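Local coordinates for potential RNA-dependent RNA polymerase (PDB 5I62), which catalyses the template-directed synthesis of RNA from ribonucleoside triphosphates and probably serves both transcription and genome replication of a double-stranded RNA virus, at residues C48-Y52 with D70-V76; L399-H403 with G415-R421; S155-C160 with R172-R176. All coordinates share one frame; numbering follows the deposited sequence.

Interactions 1 and 2 are neighbours, with centres about 12 Å apart. They share an interface: helix 419-427, which starts in the second segment of interaction 2, packs against helices 44-55 and 63-73 of interaction 1. Interaction 3 lies on the opposite side of the chain's centre, about 50 Å from interaction 1 and 45 Å from interaction 2, between centres. Interaction 2 is the buried one and rests on backbone pairing within a hairpin. Interactions 1 and 3 are only partly buried. Interaction 1 joins two helices through charged and aromatic side chains. Interaction 3 ties a helix end to a tight turn, mostly through backbone carbonyls.

Interaction 1: C48-Y52 with D70-V76; sequences CDEWY and DDLRKKV
The guanidinium of R73 has the Y52 ring over one face and the carboxylate of D49 at its edge. Y52 CD2 is the ring atom that covers the face, 3.0 Å from R73 NH1, which is a tight approach. The two planes are 25° apart, and R73 NH1 lies nearest the CD2-CE2 side of the ring. D49 OD1 lies near the guanidinium plane and forms a salt bridge with R73 NH2 at 2.7 Å. The hydrogen bond within it is strongly bent and weak, and the carboxylate stands almost perpendicular to the guanidinium. D49 starts out pointing away from the other helix, but its CG sits beside the backbone N, which brings OD1 back to the arginine.

D70 approaches the edge of the Y52 ring. Its carboxylate is within 7° of the ring plane. Y52 OH donates to D70 OD1 at 2.5 Å, a short bond made to the syn lone pair of that oxygen. Y52 is thus held at its hydroxyl by D70, and R73 NH1 comes obliquely against its CD2-CE2 side.

R73 reaches this place with CG anti to the backbone N (chi1 180°) and a chain extended to NE. Its end also meets C48, with R73 NH2 3.7 Å from C48 CB. C48 SG makes a looser apolar contact with V76 CG1 at 4.1 Å. V76 comes to that point through a type I turn from R73 to V76.

M420 of helix 419-427 covers C48 and R73. A polar network of D49, R73, Y52 and D70 bridges the more exposed part. The contact is packing between two helices consecutive in the chain, 44-55 and 63-73, running antiparallel.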
loop_
_atom_site.group_PDB
_atom_site.type_symbol
_atom_site.label_atom_id
_atom_site.label_comp_id
_atom_site.label_asym_id
_atom_site.label_seq_id
_atom_site.Cartn_x
_atom_site.Cartn_y
_atom_site.Cartn_z
ATOM N N CYS A 48 -5.945 -24.057 -9.605
ATOM C CA CYS A 48 -6.597 -23.014 -10.391
ATOM C C CYS A 48 -7.473 -23.617 -11.479
ATOM O O CYS A 48 -8.607 -23.172 -11.693
ATOM C CB CYS A 48 -5.542 -22.089 -10.989
ATOM S SG CYS A 48 -4.731 -21.024 -9.753
ATOM N N ASP A 49 -6.968 -24.650 -12.167
ATOM C CA ASP A 49 -7.737 -25.273 -13.243
ATOM C C ASP A 49 -9.059 -25.824 -12.721
ATOM O O ASP A 49 -10.104 -25.692 -13.375
ATOM C CB ASP A 49 -6.917 -26.382 -13.905
ATOM C CG ASP A 49 -5.790 -25.846 -14.787
ATOM O OD1 ASP A 49 -5.729 -24.617 -15.021
ATOM O OD2 ASP A 49 -4.952 -26.660 -15.245
ATOM N N GLU A 50 -9.029 -26.439 -11.537
ATOM C CA GLU A 50 -10.234 -27.035 -10.973
ATOM C C GLU A 50 -11.265 -25.969 -10.620
ATOM O O GLU A 50 -12.460 -26.110 -10.927
ATOM C CB GLU A 50 -9.871 -27.875 -9.745
ATOM C CG GLU A 50 -11.009 -28.753 -9.279
ATOM C CD GLU A 50 -11.308 -29.870 -10.277
ATOM O OE1 GLU A 50 -12.379 -30.507 -10.163
ATOM O OE2 GLU A 50 -10.469 -30.114 -11.175
ATOM N N TRP A 51 -10.825 -24.888 -9.976
ATOM C CA TRP A 51 -11.759 -23.813 -9.661
ATOM C C TRP A 51 -12.274 -23.146 -10.934
ATOM O O TRP A 51 -13.439 -22.734 -10.999
ATOM C CB TRP A 51 -11.117 -22.776 -8.741
ATOM C CG TRP A 51 -11.992 -21.561 -8.597
ATOM C CD1 TRP A 51 -11.709 -20.284 -9.002
ATOM C CD2 TRP A 51 -13.312 -21.524 -8.053
ATOM N NE1 TRP A 51 -12.777 -19.452 -8.733
ATOM C CE2 TRP A 51 -13.773 -20.188 -8.151
ATOM C CE3 TRP A 51 -14.152 -22.489 -7.489
ATOM C CZ2 TRP A 51 -15.029 -19.797 -7.701
ATOM C CZ3 TRP A 51 -15.406 -22.101 -7.050
ATOM C CH2 TRP A 51 -15.833 -20.762 -7.158
ATOM N N TYR A 52 -11.423 -23.048 -11.962
ATOM C CA TYR A 52 -11.815 -22.379 -13.201
ATOM C C TYR A 52 -13.009 -23.060 -13.852
ATOM O O TYR A 52 -13.850 -22.398 -14.473
ATOM C CB TYR A 52 -10.644 -22.340 -14.176
ATOM C CG TYR A 52 -10.770 -21.246 -15.213
ATOM C CD1 TYR A 52 -11.675 -21.349 -16.263
ATOM C CD2 TYR A 52 -10.021 -20.082 -15.105
ATOM C CE1 TYR A 52 -11.812 -20.331 -17.200
ATOM C CE2 TYR A 52 -10.134 -19.064 -16.036
ATOM C CZ TYR A 52 -11.031 -19.194 -17.082
ATOM O OH TYR A 52 -11.145 -18.183 -18.006
ATOM N N ASP A 70 -9.531 -13.441 -15.488
ATOM C CA ASP A 70 -8.510 -13.912 -16.420
ATOM C C ASP A 70 -7.246 -13.066 -16.348
ATOM O O ASP A 70 -6.127 -13.593 -16.384
ATOM C CB ASP A 70 -9.043 -13.897 -17.854
ATOM C CG ASP A 70 -9.899 -15.102 -18.185
ATOM O OD1 ASP A 70 -9.944 -16.051 -17.376
ATOM O OD2 ASP A 70 -10.519 -15.104 -19.271
ATOM N N ASP A 71 -7.412 -11.742 -16.295
ATOM C CA ASP A 71 -6.271 -10.845 -16.143
ATOM C C ASP A 71 -5.450 -11.173 -14.890
ATOM O O ASP A 71 -4.220 -11.277 -14.952
ATOM C CB ASP A 71 -6.762 -9.402 -16.103
ATOM C CG ASP A 71 -5.642 -8.412 -15.917
ATOM O OD1 ASP A 71 -4.804 -8.258 -16.832
ATOM O OD2 ASP A 71 -5.588 -7.790 -14.838
ATOM N N LEU A 72 -6.110 -11.313 -13.733
ATOM C CA LEU A 72 -5.362 -11.536 -12.498
ATOM C C LEU A 72 -4.832 -12.965 -12.411
ATOM O O LEU A 72 -3.825 -13.214 -11.734
ATOM C CB LEU A 72 -6.225 -11.194 -11.285
ATOM C CG LEU A 72 -6.488 -9.685 -11.154
ATOM C CD1 LEU A 72 -7.396 -9.346 -9.997
ATOM C CD2 LEU A 72 -5.151 -8.962 -10.989
ATOM N N ARG A 73 -5.504 -13.910 -13.072
ATOM C CA ARG A 73 -5.000 -15.275 -13.144
ATOM C C ARG A 73 -3.584 -15.324 -13.713
ATOM O O ARG A 73 -2.771 -16.155 -13.290
ATOM C CB ARG A 73 -5.936 -16.131 -13.990
ATOM C CG ARG A 73 -5.467 -17.559 -14.111
ATOM C CD ARG A 73 -6.503 -18.449 -14.754
ATOM N NE ARG A 73 -6.296 -19.832 -14.335
ATOM C CZ ARG A 73 -6.706 -20.894 -15.020
ATOM N NH1 ARG A 73 -7.334 -20.733 -16.177
ATOM N NH2 ARG A 73 -6.473 -22.116 -14.556
ATOM N N LYS A 74 -3.266 -14.433 -14.659
ATOM C CA LYS A 74 -1.941 -14.422 -15.262
ATOM C C LYS A 74 -0.852 -14.008 -14.278
ATOM O O LYS A 74 0.324 -14.238 -14.563
ATOM C CB LYS A 74 -1.911 -13.490 -16.465
ATOM C CG LYS A 74 -2.946 -13.798 -17.527
ATOM C CD LYS A 74 -2.865 -12.753 -18.629
ATOM C CE LYS A 74 -3.774 -13.099 -19.782
ATOM N NZ LYS A 74 -3.953 -11.902 -20.654
ATOM N N LYS A 75 -1.204 -13.384 -13.143
ATOM C CA LYS A 75 -0.214 -12.982 -12.147
ATOM C C LYS A 75 -0.015 -14.033 -11.061
ATOM O O LYS A 75 0.947 -13.932 -10.289
ATOM C CB LYS A 75 -0.604 -11.652 -11.484
ATOM C CG LYS A 75 -0.792 -10.448 -12.440
ATOM C CD LYS A 75 0.488 -10.024 -13.144
ATOM C CE LYS A 75 0.259 -8.729 -13.951
ATOM N NZ LYS A 75 1.497 -8.203 -14.618
ATOM N N VAL A 76 -0.912 -15.017 -10.977
ATOM C CA VAL A 76 -0.837 -16.037 -9.943
ATOM C C VAL A 76 0.509 -16.742 -10.013
ATOM O O VAL A 76 0.990 -17.097 -11.098
ATOM C CB VAL A 76 -2.014 -17.009 -10.094
ATOM C CG1 VAL A 76 -1.843 -18.200 -9.184
ATOM C CG2 VAL A 76 -3.331 -16.282 -9.780
#

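Interaction 2: L399-H403 with G415-R421; sequences LRRWH and GVYSTMR
R400 and V416 lose the most surface here, and R401 meets Y417 beside them. The guanidinium of R400 lies on that of R421, with centres 4.2 Å apart and planes 29° apart. R400 NE and R421 NH2 approach to 3.2 Å; both are donors, so this is a stack of like charges and not a bond. R421 also has a long, weak ion pair with E190.

V416 pairs with W402 through two backbone bonds, W402 N to V416 O at 2.9 Å and V416 N to W402 O at 2.8 Å. V416 CG2 packs at the edge of the W402 indole, 3.6 Å from W402 CE3. W402 NE1 is hydrogen-bonded to T64 OG1.

R401 and Y417 lie on the other face of the strands. Y417 CD1 sits over the centre of the R401 guanidinium, 3.7 Å from R401 CZ, with the planes steeply inclined. R401 bends at chi2 (89°), and R401 NH1 bonds to L399 O at 2.7 Å, which helps to set the turn of the group. A water joins R400 O to S418 N and lies over the Y417 ring. G415 CA makes a CH-pi contact with the face of H403.

S418 N-caps helix 419-427 by accepting from R421 N. Strand 416-417 adds to strand 401-404, the middle one of a three-stranded antiparallel sheet, and leads into helix 419-427. Strands 395-398 and 401-404 probably form polymerase motif E.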
loop_
_atom_site.group_PDB
_atom_site.type_symbol
_atom_site.label_atom_id
_atom_site.label_comp_id
_atom_site.label_asym_id
_atom_site.label_seq_id
_atom_site.Cartn_x
_atom_site.Cartn_y
_atom_site.Cartn_z
ATOM N N LEU A 399 -8.450 -0.688 -6.681
ATOM C CA LEU A 399 -7.864 -1.442 -5.561
ATOM C C LEU A 399 -8.010 -2.946 -5.773
ATOM O O LEU A 399 -8.272 -3.696 -4.836
ATOM C CB LEU A 399 -8.478 -1.022 -4.223
ATOM C CG LEU A 399 -8.400 0.478 -3.912
ATOM C CD1 LEU A 399 -9.008 0.774 -2.536
ATOM C CD2 LEU A 399 -6.960 0.997 -4.002
ATOM N N ARG A 400 -7.850 -3.375 -7.028
ATOM C CA ARG A 400 -7.964 -4.776 -7.438
ATOM C C ARG A 400 -9.338 -5.377 -7.132
ATOM O O ARG A 400 -9.467 -6.592 -6.943
ATOM C CB ARG A 400 -6.852 -5.629 -6.825
ATOM C CG ARG A 400 -5.470 -5.302 -7.400
ATOM C CD ARG A 400 -4.409 -6.249 -6.846
ATOM N NE ARG A 400 -3.097 -5.615 -6.691
ATOM C CZ ARG A 400 -2.282 -5.316 -7.700
ATOM N NH1 ARG A 400 -2.638 -5.584 -8.955
ATOM N NH2 ARG A 400 -1.108 -4.743 -7.453
ATOM N N ARG A 401 -10.381 -4.541 -7.124
ATOM C CA ARG A 401 -11.760 -5.009 -7.064
ATOM C C ARG A 401 -12.519 -4.528 -8.297
ATOM O O ARG A 401 -12.352 -3.384 -8.732
ATOM C CB ARG A 401 -12.501 -4.500 -5.829
ATOM C CG ARG A 401 -12.331 -5.331 -4.586
ATOM C CD ARG A 401 -11.140 -4.857 -3.851
ATOM N NE ARG A 401 -10.990 -5.478 -2.533
ATOM C CZ ARG A 401 -9.840 -5.460 -1.873
ATOM N NH1 ARG A 401 -8.786 -4.885 -2.443
ATOM N NH2 ARG A 401 -9.735 -6.021 -0.669
ATOM N N TRP A 402 -13.381 -5.395 -8.817
ATOM C CA TRP A 402 -14.230 -5.100 -9.967
ATOM C C TRP A 402 -15.578 -4.597 -9.479
ATOM O O TRP A 402 -16.129 -5.111 -8.506
ATOM C CB TRP A 402 -14.393 -6.366 -10.797
ATOM C CG TRP A 402 -15.375 -6.378 -11.925
ATOM C CD1 TRP A 402 -15.110 -6.125 -13.233
ATOM C CD2 TRP A 402 -16.758 -6.760 -11.861
ATOM N NE1 TRP A 402 -16.242 -6.302 -13.988
ATOM C CE2 TRP A 402 -17.269 -6.686 -13.168
ATOM C CE3 TRP A 402 -17.610 -7.144 -10.820
ATOM C CZ2 TRP A 402 -18.597 -6.980 -13.471
ATOM C CZ3 TRP A 402 -18.932 -7.432 -11.118
ATOM C CH2 TRP A 402 -19.406 -7.361 -12.439
ATOM N N HIS A 403 -16.088 -3.564 -10.136
ATOM C CA HIS A 403 -17.421 -3.044 -9.863
ATOM C C HIS A 403 -18.160 -2.888 -11.185
ATOM O O HIS A 403 -17.555 -2.615 -12.218
ATOM C CB HIS A 403 -17.397 -1.686 -9.156
ATOM C CG HIS A 403 -16.494 -1.606 -7.963
ATOM N ND1 HIS A 403 -16.978 -1.534 -6.676
ATOM C CD2 HIS A 403 -15.148 -1.519 -7.861
ATOM C CE1 HIS A 403 -15.969 -1.429 -5.830
ATOM N NE2 HIS A 403 -14.846 -1.432 -6.522
ATOM N N GLY A 415 -17.559 -4.210 -4.366
ATOM C CA GLY A 415 -16.321 -4.578 -5.030
ATOM C C GLY A 415 -16.089 -6.083 -5.009
ATOM O O GLY A 415 -16.160 -6.718 -3.957
ATOM N N VAL A 416 -15.814 -6.652 -6.173
ATOM C CA VAL A 416 -15.607 -8.081 -6.314
ATOM C C VAL A 416 -14.108 -8.336 -6.414
ATOM O O VAL A 416 -13.445 -7.859 -7.339
ATOM C CB VAL A 416 -16.353 -8.645 -7.535
ATOM C CG1 VAL A 416 -16.066 -10.153 -7.669
ATOM C CG2 VAL A 416 -17.863 -8.375 -7.419
ATOM N N TYR A 417 -13.581 -9.094 -5.467
ATOM C CA TYR A 417 -12.190 -9.501 -5.497
ATOM C C TYR A 417 -12.051 -10.755 -6.355
ATOM O O TYR A 417 -12.960 -11.583 -6.426
ATOM C CB TYR A 417 -11.705 -9.744 -4.074
ATOM C CG TYR A 417 -10.210 -9.837 -3.888
ATOM C CD1 TYR A 417 -9.451 -8.702 -3.635
ATOM C CD2 TYR A 417 -9.573 -11.065 -3.913
ATOM C CE1 TYR A 417 -8.071 -8.788 -3.434
ATOM C CE2 TYR A 417 -8.209 -11.170 -3.713
ATOM C CZ TYR A 417 -7.462 -10.031 -3.472
ATOM O OH TYR A 417 -6.113 -10.149 -3.282
ATOM N N SER A 418 -10.915 -10.878 -7.034
ATOM C CA SER A 418 -10.687 -12.030 -7.897
ATOM C C SER A 418 -10.526 -13.303 -7.071
ATOM O O SER A 418 -9.635 -13.380 -6.221
ATOM C CB SER A 418 -9.439 -11.810 -8.744
ATOM O OG SER A 418 -9.056 -13.013 -9.379
ATOM N N THR A 419 -11.360 -14.311 -7.339
ATOM C CA THR A 419 -11.133 -15.612 -6.712
ATOM C C THR A 419 -9.824 -16.228 -7.186
ATOM O O THR A 419 -9.174 -16.971 -6.438
ATOM C CB THR A 419 -12.290 -16.570 -6.994
ATOM O OG1 THR A 419 -12.472 -16.722 -8.416
ATOM C CG2 THR A 419 -13.576 -16.056 -6.357
ATOM N N MET A 420 -9.427 -15.954 -8.432
ATOM C CA MET A 420 -8.164 -16.503 -8.924
ATOM C C MET A 420 -6.987 -15.917 -8.157
ATOM O O MET A 420 -6.074 -16.643 -7.739
ATOM C CB MET A 420 -8.001 -16.269 -10.430
ATOM C CG MET A 420 -8.995 -17.048 -11.310
ATOM S SD MET A 420 -8.889 -18.851 -11.122
ATOM C CE MET A 420 -7.167 -19.131 -11.369
ATOM N N ARG A 421 -6.994 -14.602 -7.956
ATOM C CA ARG A 421 -5.962 -13.985 -7.128
ATOM C C ARG A 421 -5.984 -14.549 -5.714
ATOM O O ARG A 421 -4.924 -14.819 -5.127
ATOM C CB ARG A 421 -6.131 -12.472 -7.101
ATOM C CG ARG A 421 -5.024 -11.744 -6.330
ATOM C CD ARG A 421 -5.097 -10.264 -6.635
ATOM N NE ARG A 421 -4.018 -9.458 -6.069
ATOM C CZ ARG A 421 -2.806 -9.322 -6.605
ATOM N NH1 ARG A 421 -2.471 -9.981 -7.717
ATOM N NH2 ARG A 421 -1.918 -8.530 -6.017
HETATM O O HOH W 1 -8.516 -9.162 -6.831
#

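Interaction 3: S155-C160 with R172-R176; sequences SKTIPC and RQNGR
C160 and Q173 form an antiparallel non-hydrogen-bonded pair, with CA atoms 4.4 Å apart. R172 O takes a close CA-H...O contact from C160 CA at 3.0 Å. One residue on, N174 N donates to P159 O at 2.9 Å in a nearly straight bond. P159 follows a cis peptide bond. Q173 to R176 is a type I' turn, closed by two backbone bonds between Q173 and R176. N174 and G175 occupy its corners with positive phi.

The side chain of N174 turns back to the helix end. Its CG is anti to the backbone N (chi1 -167°), and N174 ND2 donates to S155 O at 3.0 Å. Q173 CB packs against T157 O at 3.4 Å, while Q173 NE2 reaches K156 O through a water. R176 NH1 bonds to N174 O at 3.0 Å, and R176 NH2 rests beside K156 CG at 3.6 Å. The K156 amine leads away to a cation-pi contact with Y146.

The contact joins the end of helix 150-157 to the turn between strands 168-173 and 176-189. C160 opens strand 160-165, the neighbour of 168-173 in the sheet. I158 faces helix 129-135, and T157 and Q173 touch helix 208-228.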
loop_
_atom_site.group_PDB
_atom_site.type_symbol
_atom_site.label_atom_id
_atom_site.label_comp_id
_atom_site.label_asym_id
_atom_site.label_seq_id
_atom_site.Cartn_x
_atom_site.Cartn_y
_atom_site.Cartn_z
ATOM N N SER A 155 11.912 4.525 25.134
ATOM C CA SER A 155 12.513 5.429 26.105
ATOM C C SER A 155 13.851 5.956 25.610
ATOM O O SER A 155 14.266 7.047 26.001
ATOM C CB SER A 155 12.685 4.734 27.457
ATOM O OG SER A 155 13.576 3.637 27.333
ATOM N N LYS A 156 14.532 5.206 24.751
ATOM C CA LYS A 156 15.776 5.673 24.152
ATOM C C LYS A 156 15.557 6.587 22.950
ATOM O O LYS A 156 16.516 7.203 22.475
ATOM C CB LYS A 156 16.623 4.482 23.712
ATOM C CG LYS A 156 17.057 3.572 24.847
ATOM C CD LYS A 156 18.094 2.582 24.336
ATOM C CE LYS A 156 17.732 1.156 24.696
ATOM N NZ LYS A 156 18.525 0.158 23.912
ATOM N N THR A 157 14.330 6.674 22.438
ATOM C CA THR A 157 14.056 7.378 21.193
ATOM C C THR A 157 13.475 8.765 21.419
ATOM O O THR A 157 13.909 9.731 20.782
ATOM C CB THR A 157 13.112 6.546 20.310
ATOM O OG1 THR A 157 13.723 5.294 20.027
ATOM C CG2 THR A 157 12.843 7.260 18.965
ATOM N N ILE A 158 12.498 8.886 22.307
ATOM C CA ILE A 158 11.871 10.182 22.553
ATOM C C ILE A 158 12.391 10.808 23.855
ATOM O O ILE A 158 12.770 10.092 24.762
ATOM C CB ILE A 158 10.337 10.054 22.568
ATOM C CG1 ILE A 158 9.872 9.104 23.660
ATOM C CG2 ILE A 158 9.827 9.579 21.207
ATOM C CD1 ILE A 158 8.334 9.067 23.805
ATOM N N PRO A 159 12.417 12.151 23.941
ATOM C CA PRO A 159 12.033 13.068 22.866
ATOM C C PRO A 159 13.070 13.083 21.750
ATOM O O PRO A 159 14.256 12.826 22.002
ATOM C CB PRO A 159 11.955 14.423 23.578
ATOM C CG PRO A 159 13.015 14.313 24.628
ATOM C CD PRO A 159 12.900 12.886 25.128
ATOM N N CYS A 160 12.625 13.349 20.528
ATOM C CA CYS A 160 13.508 13.311 19.377
ATOM C C CYS A 160 13.269 14.528 18.491
ATOM O O CYS A 160 12.201 15.138 18.501
ATOM C CB CYS A 160 13.350 12.009 18.564
ATOM S SG CYS A 160 11.680 11.670 17.927
ATOM N N ARG A 172 18.459 13.637 16.831
ATOM C CA ARG A 172 18.720 13.776 18.262
ATOM C C ARG A 172 17.661 12.984 19.018
ATOM O O ARG A 172 16.471 13.273 18.899
ATOM C CB ARG A 172 18.696 15.241 18.703
ATOM C CG ARG A 172 19.923 16.044 18.351
ATOM C CD ARG A 172 21.113 15.740 19.278
ATOM N NE ARG A 172 20.846 15.961 20.701
ATOM C CZ ARG A 172 21.715 15.683 21.676
ATOM N NH1 ARG A 172 22.912 15.175 21.381
ATOM N NH2 ARG A 172 21.392 15.916 22.944
ATOM N N GLN A 173 18.085 11.988 19.788
ATOM C CA GLN A 173 17.163 11.085 20.470
ATOM C C GLN A 173 17.565 11.013 21.932
ATOM O O GLN A 173 18.611 10.438 22.246
ATOM C CB GLN A 173 17.182 9.685 19.854
ATOM C CG GLN A 173 16.884 9.656 18.373
ATOM C CD GLN A 173 16.930 8.257 17.787
ATOM O OE1 GLN A 173 16.688 8.084 16.596
ATOM N NE2 GLN A 173 17.230 7.238 18.635
ATOM N N ASN A 174 16.745 11.603 22.808
ATOM C CA ASN A 174 16.951 11.580 24.257
ATOM C C ASN A 174 18.428 11.633 24.642
ATOM O O ASN A 174 18.943 10.694 25.250
ATOM C CB ASN A 174 16.297 10.332 24.865
ATOM C CG ASN A 174 16.190 10.411 26.376
ATOM O OD1 ASN A 174 16.328 11.485 26.950
ATOM N ND2 ASN A 174 15.942 9.273 27.024
ATOM N N GLY A 175 19.136 12.701 24.253
ATOM C CA GLY A 175 20.522 12.880 24.666
ATOM C C GLY A 175 21.575 12.323 23.729
ATOM O O GLY A 175 22.756 12.620 23.916
ATOM N N ARG A 176 21.195 11.526 22.735
ATOM C CA ARG A 176 22.110 10.990 21.740
ATOM C C ARG A 176 21.940 11.743 20.421
ATOM O O ARG A 176 20.847 12.194 20.096
ATOM C CB ARG A 176 21.845 9.504 21.488
ATOM C CG ARG A 176 22.125 8.581 22.657
ATOM C CD ARG A 176 20.924 8.475 23.593
ATOM N NE ARG A 176 20.867 7.171 24.260
ATOM C CZ ARG A 176 19.932 6.831 25.139
ATOM N NH1 ARG A 176 18.984 7.705 25.462
ATOM N NH2 ARG A 176 19.941 5.620 25.694
HETATM O O HOH W 2 18.962 6.908 21.143
#